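Local coordinates for protein NRD1 (Saccharomyces cerevisiae, PDB 3CLJ) that binds the phosphorylated C-terminal domain of RNA polymerase II through this CTD-interacting domain, as part of the Nrd1-Nab3-Sen1 transcription termination complex, at residues 44-49 with 62-67. Residues are numbered along the deposited sequence; the frame is centred on the assembly and turned at random.
Sequences SLIIDY and LYIIDS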
loop_
_atom_site.group_PDB
_atom_site.type_symbol
_atom_site.label_atom_id
_atom_site.label_comp_id
_atom_site.label_asym_id
_atom_site.label_seq_id
_atom_site.Cartn_x
_atom_site.Cartn_y
_atom_site.Cartn_z
ATOM N N SER A 44 7.576 -2.100 -6.553
ATOM C CA SER A 44 8.348 -3.217 -5.959
ATOM C C SER A 44 8.896 -2.825 -4.584
ATOM O O SER A 44 8.716 -3.563 -3.597
ATOM C CB SER A 44 9.430 -3.783 -6.915
ATOM O OG SER A 44 10.621 -3.013 -6.889
ATOM N N LEU A 45 9.451 -1.623 -4.475
ATOM C CA LEU A 45 9.922 -1.172 -3.175
ATOM C C LEU A 45 8.867 -1.074 -2.074
ATOM O O LEU A 45 9.122 -1.513 -0.946
ATOM C CB LEU A 45 10.796 0.085 -3.264
ATOM C CG LEU A 45 11.480 0.552 -1.956
ATOM C CD1 LEU A 45 12.405 -0.551 -1.317
ATOM C CD2 LEU A 45 12.303 1.878 -2.168
ATOM N N ILE A 46 7.685 -0.522 -2.386
ATOM C CA ILE A 46 6.656 -0.349 -1.375
ATOM C C ILE A 46 6.012 -1.690 -1.018
ATOM O O ILE A 46 5.585 -1.879 0.102
ATOM C CB ILE A 46 5.626 0.811 -1.714
ATOM C CG1 ILE A 46 4.602 0.420 -2.803
ATOM C CG2 ILE A 46 6.396 2.157 -1.983
ATOM C CD1 ILE A 46 3.506 1.487 -3.095
ATOM N N ILE A 47 5.925 -2.582 -1.989
ATOM C CA ILE A 47 5.521 -3.997 -1.767
ATOM C C ILE A 47 6.471 -4.678 -0.783
ATOM O O ILE A 47 6.047 -5.316 0.193
ATOM C CB ILE A 47 5.449 -4.786 -3.101
ATOM C CG1 ILE A 47 4.234 -4.286 -3.934
ATOM C CG2 ILE A 47 5.289 -6.286 -2.837
ATOM C CD1 ILE A 47 4.157 -4.835 -5.357
ATOM N N ASP A 48 7.765 -4.510 -1.037
ATOM C CA ASP A 48 8.802 -5.130 -0.240
ATOM C C ASP A 48 8.900 -4.491 1.149
ATOM O O ASP A 48 9.211 -5.166 2.137
ATOM C CB ASP A 48 10.129 -5.071 -1.014
ATOM C CG ASP A 48 10.154 -6.047 -2.213
ATOM O OD1 ASP A 48 9.335 -6.991 -2.246
ATOM O OD2 ASP A 48 11.048 -5.949 -3.104
ATOM N N TYR A 49 8.659 -3.189 1.220
ATOM C CA TYR A 49 8.612 -2.528 2.502
ATOM C C TYR A 49 7.495 -3.176 3.373
ATOM O O TYR A 49 7.705 -3.485 4.542
ATOM C CB TYR A 49 8.337 -1.012 2.333
ATOM C CG TYR A 49 8.193 -0.388 3.678
ATOM C CD1 TYR A 49 9.324 -0.234 4.514
ATOM C CD2 TYR A 49 6.928 -0.033 4.175
ATOM C CE1 TYR A 49 9.188 0.321 5.805
ATOM C CE2 TYR A 49 6.784 0.538 5.413
ATOM C CZ TYR A 49 7.910 0.659 6.255
ATOM O OH TYR A 49 7.762 1.169 7.529
ATOM N N LEU A 62 0.539 -0.421 4.613
ATOM C CA LEU A 62 -0.726 -0.437 3.845
ATOM C C LEU A 62 -1.275 0.988 3.574
ATOM O O LEU A 62 -1.949 1.229 2.544
ATOM C CB LEU A 62 -1.777 -1.324 4.563
ATOM C CG LEU A 62 -1.433 -2.828 4.601
ATOM C CD1 LEU A 62 -2.426 -3.584 5.535
ATOM C CD2 LEU A 62 -1.316 -3.522 3.250
ATOM N N TYR A 63 -0.978 1.915 4.490
ATOM C CA TYR A 63 -1.270 3.362 4.272
ATOM C C TYR A 63 -0.452 3.896 3.084
ATOM O O TYR A 63 -0.938 4.690 2.261
ATOM C CB TYR A 63 -0.983 4.201 5.513
ATOM C CG TYR A 63 -1.998 4.045 6.658
ATOM C CD1 TYR A 63 -3.248 3.419 6.461
ATOM C CD2 TYR A 63 -1.709 4.559 7.918
ATOM C CE1 TYR A 63 -4.185 3.316 7.520
ATOM C CE2 TYR A 63 -2.602 4.460 8.974
ATOM C CZ TYR A 63 -3.843 3.853 8.771
ATOM O OH TYR A 63 -4.710 3.790 9.827
ATOM N N ILE A 64 0.800 3.462 2.979
ATOM C CA ILE A 64 1.628 3.906 1.864
ATOM C C ILE A 64 1.042 3.399 0.525
ATOM O O ILE A 64 0.920 4.153 -0.453
ATOM C CB ILE A 64 3.106 3.418 2.008
ATOM C CG1 ILE A 64 3.873 4.212 3.076
ATOM C CG2 ILE A 64 3.886 3.609 0.676
ATOM C CD1 ILE A 64 5.219 3.478 3.576
ATOM N N ILE A 65 0.676 2.118 0.490
ATOM C CA ILE A 65 -0.043 1.518 -0.646
ATOM C C ILE A 65 -1.430 2.128 -0.942
ATOM O O ILE A 65 -1.822 2.286 -2.126
ATOM C CB ILE A 65 -0.102 -0.061 -0.475
ATOM C CG1 ILE A 65 1.303 -0.637 -0.612
ATOM C CG2 ILE A 65 -1.152 -0.711 -1.441
ATOM C CD1 ILE A 65 1.463 -2.049 0.009
ATOM N N ASP A 66 -2.201 2.436 0.108
ATOM C CA ASP A 66 -3.439 3.160 -0.036
ATOM C C ASP A 66 -3.251 4.481 -0.733
ATOM O O ASP A 66 -4.014 4.841 -1.598
ATOM C CB ASP A 66 -4.086 3.440 1.362
ATOM C CG ASP A 66 -5.353 4.230 1.258
ATOM O OD1 ASP A 66 -6.320 3.762 0.618
ATOM O OD2 ASP A 66 -5.431 5.356 1.794
ATOM N N SER A 67 -2.271 5.235 -0.281
ATOM C CA SER A 67 -2.068 6.584 -0.783
ATOM C C SER A 67 -1.627 6.587 -2.268
ATOM O O SER A 67 -2.207 7.279 -3.092
ATOM C CB SER A 67 -1.013 7.292 0.073
ATOM O OG SER A 67 -0.922 8.655 -0.311
#
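Ile46 meets both Ile64 and Ile65, and it divides its branches between them. Its CG2 methyl lies 3.9 Å from CG2 of Ile64. Its other branch runs to Ile65, with CD1 of Ile46 3.9 Å from CG1 of Ile65. CG1 of Ile46 sits between its own backbone N and carbonyl carbon (chi1 76°), a tight place on a helix, which leaves CG2 beside the N and turned to Ile64. CD1 of Ile65 reaches back to the opposite backbone, 4.1 Å from the carbonyl O of Ile46. With chi1 -74°, CG1 of Ile64 lies beside its backbone N and carries CD1 to Tyr49, 3.8 Å from CE2 of the ring, approaching obliquely. The two side chains cross at about a right angle. No hydrogen bond joins the segments; side chain meets side chain through apolar atoms. With an alanine at Ile64, the Tyr49 ring and the CG2 methyl of Ile46 would probably lose their contact on this helix, leaving a gap. The segments run roughly antiparallel, at 152°, in helices 39-52 and 58-77 of the all-helical CID fold. Helix 3-11 covers Ile64 and Tyr49 through Leu10, helix 22-34 meets Ile64 through Ile25 and Leu28, and helix 90-111 packs on Ile65 through Leu104.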